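Local coordinates for DUF1896 domain-containing protein (Porphyromonas gingivalis, PDB 2APL) that is of unknown function, a mainly helical protein of the DUF1896 family with no established biochemical activity, at residues F12-K15 and L16-L20; H129-T132 and E133-T137. One frame throughout, in Å; residues are numbered along the deposited sequence.

Interaction 1: F12-K15 and L16-L20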
ATOM      1  N   PHE A  12       2.737 -13.696 -10.953  1.00 35.39           N
ATOM      2  CA  PHE A  12       3.098 -12.348 -10.509  1.00 34.69           C
ATOM      3  C   PHE A  12       1.858 -11.452 -10.529  1.00 34.63           C
ATOM      4  O   PHE A  12       1.672 -10.669  -9.612  1.00 32.90           O
ATOM      5  CB  PHE A  12       4.206 -11.730 -11.384  1.00 35.54           C
ATOM      6  CG  PHE A  12       5.517 -12.471 -11.284  1.00 37.69           C
ATOM      7  CD1 PHE A  12       6.080 -12.748 -10.017  1.00 37.89           C
ATOM      8  CD2 PHE A  12       6.196 -12.898 -12.450  1.00 38.30           C
ATOM      9  CE1 PHE A  12       7.303 -13.445  -9.921  1.00 41.73           C
ATOM     10  CE2 PHE A  12       7.404 -13.627 -12.367  1.00 34.65           C
ATOM     11  CZ  PHE A  12       7.954 -13.900 -11.114  1.00 38.79           C
ATOM     12  N   ARG A  13       1.053 -11.532 -11.585  1.00 33.89           N
ATOM     13  CA  ARG A  13      -0.208 -10.777 -11.613  1.00 36.03           C
ATOM     14  C   ARG A  13      -1.140 -11.049 -10.413  1.00 34.89           C
ATOM     15  O   ARG A  13      -1.595 -10.109  -9.779  1.00 36.10           O
ATOM     16  CB  ARG A  13      -0.977 -10.949 -12.932  1.00 36.87           C
ATOM     17  CG  ARG A  13      -2.250 -10.044 -12.952  1.00 37.97           C
ATOM     18  CD  ARG A  13      -2.943  -9.994 -14.339  1.00 38.35           C
ATOM     19  NE  ARG A  13      -3.966  -8.958 -14.264  1.00 42.69           N
ATOM     20  CZ  ARG A  13      -3.971  -7.868 -15.024  1.00 43.60           C
ATOM     21  NH1 ARG A  13      -3.052  -7.723 -15.968  1.00 42.93           N
ATOM     22  NH2 ARG A  13      -4.929  -6.952 -14.862  1.00 44.91           N
ATOM     23  N   LEU A  14      -1.385 -12.316 -10.091  1.00 34.10           N
ATOM     24  CA  LEU A  14      -2.188 -12.677  -8.945  1.00 34.73           C
ATOM     25  C   LEU A  14      -1.607 -12.115  -7.622  1.00 33.98           C
ATOM     26  O   LEU A  14      -2.343 -11.552  -6.829  1.00 33.03           O
ATOM     27  CB  LEU A  14      -2.408 -14.197  -8.848  1.00 33.44           C
ATOM     28  CG  LEU A  14      -3.451 -14.595  -7.799  1.00 35.48           C
ATOM     29  CD1 LEU A  14      -4.789 -13.871  -7.999  1.00 36.65           C
ATOM     30  CD2 LEU A  14      -3.626 -16.113  -7.742  1.00 37.32           C
ATOM     31  N   LYS A  15      -0.297 -12.262  -7.412  1.00 32.76           N
ATOM     32  CA  LYS A  15       0.337 -11.742  -6.200  1.00 33.86           C
ATOM     33  C   LYS A  15       0.122 -10.225  -6.065  1.00 31.03           C
ATOM     34  O   LYS A  15      -0.069  -9.717  -4.955  1.00 29.07           O
ATOM     35  CB  LYS A  15       1.845 -12.015  -6.225  1.00 33.37           C
ATOM     36  CG  LYS A  15       2.236 -13.497  -6.004  1.00 38.78           C
ATOM     37  CD  LYS A  15       3.784 -13.648  -6.030  1.00 38.37           C
ATOM     38  CE  LYS A  15       4.441 -13.030  -4.813  1.00 43.82           C
ATOM     39  NZ  LYS A  15       5.881 -13.312  -4.903  1.00 44.77           N
ATOM     40  N   LEU A  16       0.205  -9.504  -7.193  1.00 30.22           N
ATOM     41  CA  LEU A  16       0.145  -8.040  -7.164  1.00 30.02           C
ATOM     42  C   LEU A  16      -1.312  -7.646  -6.981  1.00 30.54           C
ATOM     43  O   LEU A  16      -1.637  -6.733  -6.202  1.00 31.63           O
ATOM     44  CB  LEU A  16       0.644  -7.420  -8.502  1.00 29.12           C
ATOM     45  CG  LEU A  16       0.577  -5.877  -8.633  1.00 28.90           C
ATOM     46  CD1 LEU A  16       1.280  -5.136  -7.451  1.00 26.30           C
ATOM     47  CD2 LEU A  16       1.201  -5.438  -9.973  1.00 29.79           C
ATOM     48  N   GLU A  17      -2.214  -8.356  -7.654  1.00 30.74           N
ATOM     49  CA  GLU A  17      -3.655  -8.044  -7.444  1.00 30.51           C
ATOM     50  C   GLU A  17      -4.046  -8.189  -5.983  1.00 29.88           C
ATOM     51  O   GLU A  17      -4.702  -7.308  -5.389  1.00 30.22           O
ATOM     52  CB  GLU A  17      -4.537  -8.865  -8.352  1.00 29.86           C
ATOM     53  CG  GLU A  17      -4.491  -8.384  -9.832  1.00 28.29           C
ATOM     54  CD  GLU A  17      -5.375  -9.254 -10.676  1.00 34.53           C
ATOM     55  OE1 GLU A  17      -5.986 -10.182 -10.119  1.00 35.06           O
ATOM     56  OE2 GLU A  17      -5.492  -9.028 -11.867  1.00 34.75           O
ATOM     57  N   THR A  18      -3.635  -9.285  -5.385  1.00 30.19           N
ATOM     58  CA  THR A  18      -3.937  -9.553  -3.971  1.00 28.84           C
ATOM     59  C   THR A  18      -3.335  -8.450  -3.041  1.00 30.39           C
ATOM     60  O   THR A  18      -3.989  -7.937  -2.160  1.00 29.62           O
ATOM     61  CB  THR A  18      -3.476 -10.954  -3.622  1.00 29.70           C
ATOM     62  OG1 THR A  18      -4.206 -11.896  -4.446  1.00 31.25           O
ATOM     63  CG2 THR A  18      -3.712 -11.275  -2.106  1.00 29.36           C
ATOM     64  N   TYR A  19      -2.081  -8.120  -3.285  1.00 31.09           N
ATOM     65  CA  TYR A  19      -1.356  -7.155  -2.489  1.00 31.32           C
ATOM     66  C   TYR A  19      -2.035  -5.786  -2.571  1.00 29.97           C
ATOM     67  O   TYR A  19      -2.211  -5.134  -1.552  1.00 30.41           O
ATOM     68  CB  TYR A  19       0.103  -7.071  -2.993  1.00 31.09           C
ATOM     69  CG  TYR A  19       0.956  -6.189  -2.091  1.00 35.70           C
ATOM     70  CD1 TYR A  19       1.484  -6.709  -0.944  1.00 34.89           C
ATOM     71  CD2 TYR A  19       1.249  -4.829  -2.421  1.00 36.37           C
ATOM     72  CE1 TYR A  19       2.252  -5.954  -0.082  1.00 39.90           C
ATOM     73  CE2 TYR A  19       2.076  -4.047  -1.560  1.00 38.54           C
ATOM     74  CZ  TYR A  19       2.537  -4.627  -0.371  1.00 38.51           C
ATOM     75  OH  TYR A  19       3.358  -3.981   0.543  1.00 40.93           O
ATOM     76  N   LEU A  20      -2.393  -5.355  -3.774  1.00 28.92           N
ATOM     77  CA  LEU A  20      -3.129  -4.092  -3.935  1.00 30.16           C
ATOM     78  C   LEU A  20      -4.535  -4.136  -3.305  1.00 30.53           C
ATOM     79  O   LEU A  20      -4.940  -3.196  -2.613  1.00 29.47           O
ATOM     80  CB  LEU A  20      -3.214  -3.693  -5.411  1.00 30.91           C
ATOM     81  CG  LEU A  20      -1.859  -3.420  -6.103  1.00 29.14           C
ATOM     82  CD1 LEU A  20      -2.105  -3.183  -7.589  1.00 27.02           C
ATOM     83  CD2 LEU A  20      -1.145  -2.177  -5.541  1.00 29.41           C
TER

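Interaction 2: H129-T132 and E133-T137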
ATOM      1  N   HIS A 129       6.425  11.047  13.593  1.00 41.06           N
ATOM      2  CA  HIS A 129       5.888  12.365  13.310  1.00 41.24           C
ATOM      3  C   HIS A 129       4.600  12.325  12.489  1.00 40.22           C
ATOM      4  O   HIS A 129       3.607  12.988  12.831  1.00 39.29           O
ATOM      5  CB  HIS A 129       6.922  13.252  12.617  1.00 42.38           C
ATOM      6  CG  HIS A 129       8.098  13.602  13.474  1.00 45.86           C
ATOM      7  ND1 HIS A 129       9.385  13.232  13.151  1.00 49.29           N
ATOM      8  CD2 HIS A 129       8.188  14.316  14.626  1.00 51.60           C
ATOM      9  CE1 HIS A 129      10.220  13.680  14.077  1.00 49.79           C
ATOM     10  NE2 HIS A 129       9.519  14.341  14.986  1.00 51.82           N
ATOM     11  N   LEU A 130       4.644  11.585  11.384  1.00 38.61           N
ATOM     12  CA  LEU A 130       3.463  11.336  10.581  1.00 37.80           C
ATOM     13  C   LEU A 130       2.302  10.783  11.434  1.00 37.54           C
ATOM     14  O   LEU A 130       1.211  11.339  11.432  1.00 36.91           O
ATOM     15  CB  LEU A 130       3.793  10.362   9.410  1.00 36.63           C
ATOM     16  CG  LEU A 130       2.576   9.985   8.576  1.00 38.13           C
ATOM     17  CD1 LEU A 130       1.887  11.228   7.957  1.00 37.69           C
ATOM     18  CD2 LEU A 130       2.970   8.952   7.520  1.00 34.94           C
ATOM     19  N   TYR A 131       2.559   9.700  12.160  1.00 37.43           N
ATOM     20  CA  TYR A 131       1.530   9.017  12.941  1.00 38.06           C
ATOM     21  C   TYR A 131       0.836   9.922  13.978  1.00 38.49           C
ATOM     22  O   TYR A 131      -0.407   9.862  14.152  1.00 37.88           O
ATOM     23  CB  TYR A 131       2.160   7.823  13.636  1.00 38.66           C
ATOM     24  CG  TYR A 131       1.215   6.919  14.391  1.00 39.79           C
ATOM     25  CD1 TYR A 131       0.761   5.729  13.824  1.00 41.37           C
ATOM     26  CD2 TYR A 131       0.815   7.229  15.687  1.00 40.51           C
ATOM     27  CE1 TYR A 131      -0.100   4.872  14.529  1.00 41.26           C
ATOM     28  CE2 TYR A 131      -0.040   6.413  16.384  1.00 40.94           C
ATOM     29  CZ  TYR A 131      -0.482   5.230  15.818  1.00 40.97           C
ATOM     30  OH  TYR A 131      -1.328   4.413  16.538  1.00 40.28           O
ATOM     31  N   THR A 132       1.657  10.712  14.681  1.00 37.62           N
ATOM     32  CA  THR A 132       1.170  11.646  15.662  1.00 39.06           C
ATOM     33  C   THR A 132       0.376  12.717  14.942  1.00 38.70           C
ATOM     34  O   THR A 132      -0.694  13.137  15.414  1.00 38.82           O
ATOM     35  CB  THR A 132       2.358  12.268  16.421  1.00 38.92           C
ATOM     36  OG1 THR A 132       3.042  11.213  17.112  1.00 41.12           O
ATOM     37  CG2 THR A 132       1.915  13.364  17.393  1.00 40.17           C
ATOM     38  N   GLU A 133       0.863  13.136  13.769  1.00 38.33           N
ATOM     39  CA  GLU A 133       0.188  14.246  13.103  1.00 38.26           C
ATOM     40  C   GLU A 133      -1.188  13.762  12.617  1.00 36.97           C
ATOM     41  O   GLU A 133      -2.185  14.491  12.725  1.00 35.52           O
ATOM     42  CB  GLU A 133       1.065  14.814  11.988  1.00 38.95           C
ATOM     43  CG  GLU A 133       0.596  16.076  11.407  1.00 38.75           C
ATOM     44  CD  GLU A 133       1.652  16.793  10.563  1.00 41.89           C
ATOM     45  OE1 GLU A 133       2.762  16.243  10.285  1.00 39.50           O
ATOM     46  OE2 GLU A 133       1.365  17.958  10.197  1.00 43.29           O
ATOM     47  N   LEU A 134      -1.235  12.554  12.049  1.00 35.24           N
ATOM     48  CA  LEU A 134      -2.520  11.952  11.615  1.00 35.69           C
ATOM     49  C   LEU A 134      -3.533  11.765  12.768  1.00 35.60           C
ATOM     50  O   LEU A 134      -4.734  12.056  12.614  1.00 36.64           O
ATOM     51  CB  LEU A 134      -2.272  10.603  10.912  1.00 34.69           C
ATOM     52  CG  LEU A 134      -1.608  10.667   9.523  1.00 35.51           C
ATOM     53  CD1 LEU A 134      -1.151   9.195   9.136  1.00 35.63           C
ATOM     54  CD2 LEU A 134      -2.491  11.330   8.425  1.00 33.82           C
ATOM     55  N   THR A 135      -3.042  11.296  13.918  1.00 36.19           N
ATOM     56  CA  THR A 135      -3.858  11.144  15.123  1.00 36.24           C
ATOM     57  C   THR A 135      -4.494  12.501  15.510  1.00 37.16           C
ATOM     58  O   THR A 135      -5.725  12.594  15.695  1.00 36.60           O
ATOM     59  CB  THR A 135      -3.015  10.526  16.277  1.00 37.01           C
ATOM     60  OG1 THR A 135      -2.432   9.267  15.842  1.00 39.50           O
ATOM     61  CG2 THR A 135      -3.861  10.320  17.544  1.00 37.82           C
ATOM     62  N   GLY A 136      -3.662  13.551  15.554  1.00 36.32           N
ATOM     63  CA  GLY A 136      -4.112  14.894  15.862  1.00 36.49           C
ATOM     64  C   GLY A 136      -5.146  15.467  14.915  1.00 36.32           C
ATOM     65  O   GLY A 136      -6.103  16.143  15.340  1.00 36.90           O
ATOM     66  N   THR A 137      -4.959  15.199  13.635  1.00 36.67           N
ATOM     67  CA  THR A 137      -5.910  15.571  12.611  1.00 36.21           C
ATOM     68  C   THR A 137      -7.279  14.892  12.803  1.00 34.93           C
ATOM     69  O   THR A 137      -8.332  15.541  12.726  1.00 34.50           O
ATOM     70  CB  THR A 137      -5.332  15.244  11.201  1.00 35.87           C
ATOM     71  OG1 THR A 137      -4.110  16.015  11.011  1.00 39.82           O
ATOM     72  CG2 THR A 137      -6.345  15.562  10.092  1.00 32.69           C
TER

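Interaction 1: F12-K15 and L16-L20
F12, R13, L14 and K15 offer their carbonyl oxygens to the amides of L16, E17, T18 and Y19, four successive i to i+4 bonds of a regular alpha helix, of which E17 N to R13 O, at 2.8 Å, is the shortest. R13 and E17, one turn apart, form the i to i+4 salt bridge common on helix surfaces: R13 NE lies 2.8 Å from E17 OE2, with an N-H...O angle of 155°. The carboxylate oxygen sits at the edge of the guanidinium, in its plane, whereas NE meets OE2 on its anti side and well off the carboxylate plane; the two flat groups stand almost perpendicular, 88° apart. R13 runs extended from CG to NE with CG anti to the backbone N (chi1 -176°), which carries NE along the helix to E17. The aliphatic part of the arginine also lies against the acid, R13 CG being 3.6 Å from E17 OE2. With NE held by E17, R13 NH1 and NH2 bond to T35 and N31, so the guanidinium is gripped at all three nitrogens and its rotation is fixed. On the exposed side, T18 CB lies 3.5 Å from L14 O, and L14 CD1 approaches T18 OG1 at 4.1 Å. Elsewhere around helix 3-23, K15 NZ bonds to S63 and Y19 OH to L70 O. R13 and L20 lean on helix 31-51, which also receives L16 at R37, while F12 and K15 pack against helix 55-67, so this turn is wedged against two helices.

Interaction 2: H129-T132 and E133-T137
L130 and L134 make the apolar part of this helical turn: CD1 of L130 lies 3.8 Å from CD1 of L134, and L130 CG is almost as near to that same methyl. The two leucines use different first torsions. CG of L130 is anti to its own N (chi1 176°) and that of L134 anti to its carbonyl carbon (chi1 -70°), and the two side chains cross obliquely where their CD1 methyls meet. Hydrogen bonding centres on Y131 O, which accepts twice from a single residue. T135 N reaches it at 3.0 Å, and T135 OG1 donates to the same oxygen over 2.7 Å. The two donors come from opposite faces of the carbonyl plane, each tilted about 30° from it; the hydroxyl thus adds a second bond to a carbonyl already used by the helix. T135 OG1 also lies 3.8 Å from Y131 CE2. The remaining backbone bonds, E133 N to H129 O, L134 N to L130 O and G136 N to T132 O, keep the regular i to i+4 pattern. The polar ends of E133 and Y131 have partners elsewhere in the chain: the E133 carboxylate holds K114 NZ in a salt bridge through OE2 and Y115 OH through OE1, while Y131 OH bonds to E85. Two leucines four residues apart on a partly buried helix give the apolar stripe of an amphipathic helix in an all-alpha fold; here L130 faces F72, Y115 and F121, and L134 meets T77, V111 and F112. The threonine hydroxyl on the carbonyl four residues earlier is a familiar intrahelical side-chain to main-chain bond.

In the fold
Interaction 1 lies on helix 3-23 near the start of the chain and interaction 2 on helix 126-143 near its end, so the two come in series, with five further helices between them. Their centres are 30 Å apart and their nearest atoms about 15 Å, on opposite sides of the chain's centre, and they do not touch. Each is packed by its own helices: 31-51 and 55-67 around residues 12-20, 74-85 and 106-112 around residues 129-137. All four segments belong to the DUF1896 region of the protein, yet they form part of two separately packed helical neighbourhoods on opposite sides of an elongated, strand-free molecule.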